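Local coordinates for protein glycoside hydrolase (Streptococcus pneumoniae serotype 4, PDB 6ORH) that probably hydrolyses alpha-L-fucosidic linkages as a family 29 glycoside hydrolase, and holds a fucosylated glycan in its barrel pocket, at residues A[23-28]-A[61-66]; A[69-74]-A[107-112]. The protein carries 2 engineered substitutions. One frame throughout, in Å; residues are numbered along the deposited sequence.

Contact 1: residues A[23-28]-A[61-66]; sequences LAAFIH and RVLKET. With FUC (alpha-L-fucopyranose), chain C.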
# COMPACT_ATOMS: atom_id res chain seq x y z
N LEU A 23 -20.54 4.10 -3.27
CA LEU A 23 -20.42 5.06 -2.19
C LEU A 23 -21.66 4.99 -1.31
O LEU A 23 -22.77 5.09 -1.81
CB LEU A 23 -20.36 6.47 -2.80
CG LEU A 23 -19.08 6.78 -3.57
CD1 LEU A 23 -19.25 8.12 -4.30
CD2 LEU A 23 -17.88 6.78 -2.62
N ALA A 24 -21.41 4.84 -0.01
CA ALA A 24 -22.45 4.78 1.01
C ALA A 24 -22.06 5.73 2.12
O ALA A 24 -20.89 6.02 2.33
CB ALA A 24 -22.63 3.37 1.53
N ALA A 25 -23.08 6.31 2.76
CA ALA A 25 -22.84 7.20 3.86
C ALA A 25 -23.27 6.55 5.17
O ALA A 25 -24.26 5.83 5.18
CB ALA A 25 -23.62 8.49 3.65
N PHE A 26 -22.54 6.83 6.26
CA PHE A 26 -22.89 6.39 7.60
C PHE A 26 -23.32 7.62 8.38
O PHE A 26 -22.76 8.70 8.16
CB PHE A 26 -21.63 5.88 8.28
CG PHE A 26 -21.64 4.54 8.98
CD1 PHE A 26 -22.81 3.95 9.46
CD2 PHE A 26 -20.42 3.93 9.26
CE1 PHE A 26 -22.76 2.74 10.13
CE2 PHE A 26 -20.38 2.71 9.92
CZ PHE A 26 -21.55 2.12 10.36
N ILE A 27 -24.32 7.47 9.26
CA ILE A 27 -24.68 8.57 10.16
C ILE A 27 -24.65 8.05 11.59
O ILE A 27 -25.47 7.20 11.96
CB ILE A 27 -26.06 9.15 9.77
CG1 ILE A 27 -26.02 9.79 8.38
CG2 ILE A 27 -26.49 10.16 10.83
CD1 ILE A 27 -27.29 10.59 7.97
N HIS A 28 -23.69 8.57 12.39
CA HIS A 28 -23.64 8.36 13.83
C HIS A 28 -24.14 9.63 14.51
O HIS A 28 -23.51 10.68 14.39
CB HIS A 28 -22.21 8.04 14.35
CG HIS A 28 -21.73 6.65 14.09
ND1 HIS A 28 -21.44 6.19 12.81
CD2 HIS A 28 -21.44 5.63 14.94
CE1 HIS A 28 -21.01 4.92 12.90
NE2 HIS A 28 -20.99 4.57 14.19
N ARG A 61 -30.61 15.11 1.20
CA ARG A 61 -30.41 15.91 -0.01
C ARG A 61 -28.92 16.07 -0.30
O ARG A 61 -28.47 15.86 -1.43
CB ARG A 61 -31.09 17.28 0.12
CG ARG A 61 -30.91 18.13 -1.14
CD ARG A 61 -31.53 19.52 -0.97
NE ARG A 61 -30.82 20.36 -0.01
CZ ARG A 61 -29.69 21.05 -0.27
NH1 ARG A 61 -29.16 21.02 -1.49
NH2 ARG A 61 -29.13 21.76 0.69
N VAL A 62 -28.14 16.44 0.71
CA VAL A 62 -26.72 16.70 0.52
C VAL A 62 -26.03 15.39 0.13
O VAL A 62 -25.23 15.36 -0.80
CB VAL A 62 -26.07 17.37 1.74
CG1 VAL A 62 -24.55 17.28 1.68
CG2 VAL A 62 -26.49 18.84 1.79
N LEU A 63 -26.37 14.30 0.82
CA LEU A 63 -25.75 13.03 0.43
C LEU A 63 -26.10 12.63 -1.01
O LEU A 63 -25.24 12.13 -1.73
CB LEU A 63 -26.15 11.94 1.44
CG LEU A 63 -25.62 12.15 2.86
CD1 LEU A 63 -26.24 11.13 3.81
CD2 LEU A 63 -24.09 12.10 2.87
N LYS A 64 -27.36 12.82 -1.41
CA LYS A 64 -27.79 12.47 -2.76
C LYS A 64 -27.00 13.31 -3.76
O LYS A 64 -26.45 12.79 -4.74
CB LYS A 64 -29.28 12.73 -2.95
CG LYS A 64 -29.86 12.28 -4.28
CD LYS A 64 -29.98 10.77 -4.42
CE LYS A 64 -30.69 10.35 -5.69
NZ LYS A 64 -30.93 8.90 -5.77
N GLU A 65 -26.94 14.62 -3.49
CA GLU A 65 -26.32 15.56 -4.43
C GLU A 65 -24.82 15.31 -4.53
O GLU A 65 -24.21 15.70 -5.53
CB GLU A 65 -26.59 17.02 -4.06
CG GLU A 65 -28.05 17.42 -4.28
CD GLU A 65 -28.25 18.90 -4.00
OE1 GLU A 65 -27.23 19.64 -3.82
OE2 GLU A 65 -29.44 19.32 -3.95
N THR A 66 -24.21 14.68 -3.51
CA THR A 66 -22.77 14.49 -3.52
C THR A 66 -22.38 13.05 -3.84
O THR A 66 -21.23 12.68 -3.57
CB THR A 66 -22.11 15.01 -2.23
OG1 THR A 66 -22.61 14.35 -1.07
CG2 THR A 66 -22.35 16.51 -2.07
C1 FUC C . -16.88 0.42 16.32
C2 FUC C . -17.78 1.17 17.29
C3 FUC C . -17.71 2.65 16.94
C4 FUC C . -18.28 2.89 15.54
C5 FUC C . -17.48 2.02 14.54
C6 FUC C . -18.08 2.04 13.15
O2 FUC C . -17.27 0.93 18.61
O3 FUC C . -18.45 3.39 17.92
O4 FUC C . -19.70 2.55 15.55
O5 FUC C . -17.38 0.61 14.98
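The interface between strand and helix layers of a TIM-barrel-like catalytic domain brings Ala25 of strand 23-27 against Leu63 of helix 56-65. The two branches of Leu63 straddle the methyl group of Ala25: its CD1 and CD2 each lie 3.7 Å from Ala25 CB. This forked grip depends on the leucine CG standing anti to its carbonyl carbon, beside the backbone N (chi1 -65°), which aims the fork at the strand. A looser touch follows two residues along, where Ile27 CD1 stands 4.3 Å from Leu63 CD1. Because alternate residues of the strand point to opposite sides, Ala25 and Ile27 turn toward the helix while Phe26 turns away, into the barrel. This is the usual division of labour in a beta/alpha barrel, with one side of a strand buried under helices and the other filling the interior. Phe68, Met118 and Leu71 also pack around Leu63, so the whole patch is buried and apolar.

Just past the C-terminal end of the strand, His28 enters the glycan pocket. Its NE2 lies 2.8 Å from O4 of the fucose, in a hydrogen bond that approaches the imidazole at its edge, near the ring plane; either atom could be the donor. Asn295 holds the other ring nitrogen, ND1, which restrains the rotation of the imidazole. His28 CE1 sits 3.6 Å above the plane of the Phe26 ring, over its centre, and Phe26 CE2 reaches C6 of the sugar at 4.0 Å. On the helix, Thr66 OG1 donates to Val62 O at 2.8 Å just where the helical backbone ends, while Arg61 NH1 forms a salt bridge to Glu65 OE2, which it meets from above the carboxylate plane.

Contact 2: residues A[69-74]-A[107-112]; sequences KKLILV and LEVSQA
Val109 is the residue of helix 105-116 that meets strand 70-74, wedging its two methyl groups against Leu71 and Leu73. Along 107-112, Leu107 comes first and points away from the strand; its backbone N is hydrogen-bonded to Asp104 OD1 near the start of the helix. Glu108 makes its bonds outside the contact, its OE2 forming a salt bridge with Arg99 NE. Val109 then turns inward. With CG1 anti to the backbone N (chi1 176°) and CG2 anti to the carbonyl carbon, the isopropyl group opens toward two residues of the strand at once. CG1 lies 3.8 Å from Leu71 CD1 and 4.1 Å from Leu71 CD2, the two side chains crossing at a slant. CG2 meets Leu73 CD2 at 3.9 Å, and here the side chains reach for each other end to end. Leu71 and Leu73 are alternate residues on the helix-facing side of a parallel strand, the arrangement by which a beta/alpha barrel seats its outer helices; both also touch Ile27 of the adjoining strand 23-27. Ser110, next in the helix, has its OG hydrogen-bonded to Leu106 O one turn back and to Gly160 N, so this buried residue's hydroxyl has two partners, neither on strand 70-74. Gln111 N continues the helical bonding to Leu107 O, and Ala112 packs on Val60 of helix 56-65. Between strand and helix the joint consists of branched aliphatic groups alone, so it owes its fit to shape and to the burial of hydrocarbon, while both segments make their polar bonds elsewhere.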
# COMPACT_ATOMS: atom_id res chain seq x y z
N LYS A 69 -25.20 6.62 -2.54
CA LYS A 69 -26.30 5.79 -3.05
C LYS A 69 -26.99 5.02 -1.94
O LYS A 69 -28.08 4.46 -2.16
CB LYS A 69 -25.79 4.83 -4.14
CG LYS A 69 -25.09 5.53 -5.29
CD LYS A 69 -26.03 6.51 -5.97
CE LYS A 69 -25.37 7.22 -7.13
NZ LYS A 69 -26.15 8.40 -7.57
N LYS A 70 -26.45 5.12 -0.72
CA LYS A 70 -27.00 4.41 0.42
C LYS A 70 -26.64 5.20 1.68
O LYS A 70 -25.60 5.84 1.74
CB LYS A 70 -26.43 2.99 0.48
CG LYS A 70 -26.89 2.16 1.68
CD LYS A 70 -26.65 0.65 1.47
CE LYS A 70 -25.22 0.32 1.11
NZ LYS A 70 -25.15 -1.12 0.73
N LEU A 71 -27.57 5.20 2.64
CA LEU A 71 -27.40 5.89 3.92
C LEU A 71 -27.65 4.86 5.02
O LEU A 71 -28.78 4.34 5.11
CB LEU A 71 -28.42 7.04 3.97
CG LEU A 71 -28.41 7.97 5.19
CD1 LEU A 71 -29.38 9.13 4.98
CD2 LEU A 71 -28.75 7.26 6.52
N ILE A 72 -26.59 4.56 5.80
CA ILE A 72 -26.71 3.64 6.94
C ILE A 72 -26.86 4.45 8.23
O ILE A 72 -25.94 5.14 8.65
CB ILE A 72 -25.53 2.66 6.98
CG1 ILE A 72 -25.36 1.97 5.62
CG2 ILE A 72 -25.73 1.63 8.09
CD1 ILE A 72 -24.25 0.92 5.57
N LEU A 73 -28.04 4.34 8.86
CA LEU A 73 -28.37 5.14 10.03
C LEU A 73 -28.18 4.32 11.30
O LEU A 73 -28.80 3.26 11.49
CB LEU A 73 -29.87 5.53 9.92
CG LEU A 73 -30.38 6.40 11.07
CD1 LEU A 73 -29.65 7.76 11.07
CD2 LEU A 73 -31.89 6.66 10.87
N VAL A 74 -27.41 4.90 12.24
CA VAL A 74 -27.40 4.35 13.59
C VAL A 74 -28.74 4.65 14.26
O VAL A 74 -29.11 5.82 14.41
CB VAL A 74 -26.23 4.95 14.39
CG1 VAL A 74 -26.31 4.58 15.88
CG2 VAL A 74 -24.91 4.46 13.79
N LEU A 107 -38.12 7.25 10.99
CA LEU A 107 -39.16 7.70 10.08
C LEU A 107 -38.72 8.94 9.31
O LEU A 107 -38.91 9.01 8.09
CB LEU A 107 -40.43 8.00 10.88
CG LEU A 107 -41.62 8.43 10.02
CD1 LEU A 107 -42.05 7.29 9.11
CD2 LEU A 107 -42.78 8.84 10.92
N GLU A 108 -38.17 9.96 10.00
CA GLU A 108 -37.80 11.20 9.34
C GLU A 108 -36.78 10.94 8.23
O GLU A 108 -36.94 11.44 7.11
CB GLU A 108 -37.30 12.27 10.31
CG GLU A 108 -38.38 12.66 11.30
CD GLU A 108 -38.07 13.92 12.09
OE1 GLU A 108 -37.01 14.52 11.88
OE2 GLU A 108 -38.92 14.28 12.96
N VAL A 109 -35.77 10.11 8.53
CA VAL A 109 -34.76 9.79 7.52
C VAL A 109 -35.40 8.99 6.38
O VAL A 109 -35.07 9.23 5.22
CB VAL A 109 -33.54 9.07 8.14
CG1 VAL A 109 -32.55 8.64 7.05
CG2 VAL A 109 -32.83 9.98 9.13
N SER A 110 -36.27 8.02 6.73
CA SER A 110 -36.88 7.14 5.75
C SER A 110 -37.76 7.94 4.78
O SER A 110 -37.75 7.64 3.60
CB SER A 110 -37.69 6.05 6.43
OG SER A 110 -36.82 5.15 7.13
N GLN A 111 -38.48 8.94 5.30
CA GLN A 111 -39.33 9.74 4.43
C GLN A 111 -38.48 10.45 3.38
O GLN A 111 -38.83 10.43 2.18
CB GLN A 111 -40.08 10.79 5.24
CG GLN A 111 -41.21 10.17 6.04
CD GLN A 111 -41.78 11.13 7.06
OE1 GLN A 111 -41.13 12.08 7.49
NE2 GLN A 111 -43.02 10.87 7.45
N ALA A 112 -37.40 11.09 3.85
CA ALA A 112 -36.47 11.78 2.95
C ALA A 112 -35.79 10.81 1.98
O ALA A 112 -35.68 11.07 0.78
CB ALA A 112 -35.49 12.60 3.75

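In the fold
Contacts 1 and 2 follow each other along the chain and meet in the barrel sheet, their centres 9 Å apart. Strands 23-27 and 70-74 run parallel as neighbours: Ala25 N lies 2.8 Å from Lys70 O and Ala25 O 2.7 Å from Ile72 N, both probable hydrogen bonds. Leu71 is common to both, touching Leu63 of helix 56-65 and Val109 of helix 105-116. Toward the pocket, His28 CD2 packs on Val74 CG2 at 3.8 Å. The fucose bound by His28 is also hydrogen-bonded to His77 and His78, just beyond strand 70-74, whereas the side chain of Leu73 lies about 12 Å from the sugar, between nearest atoms.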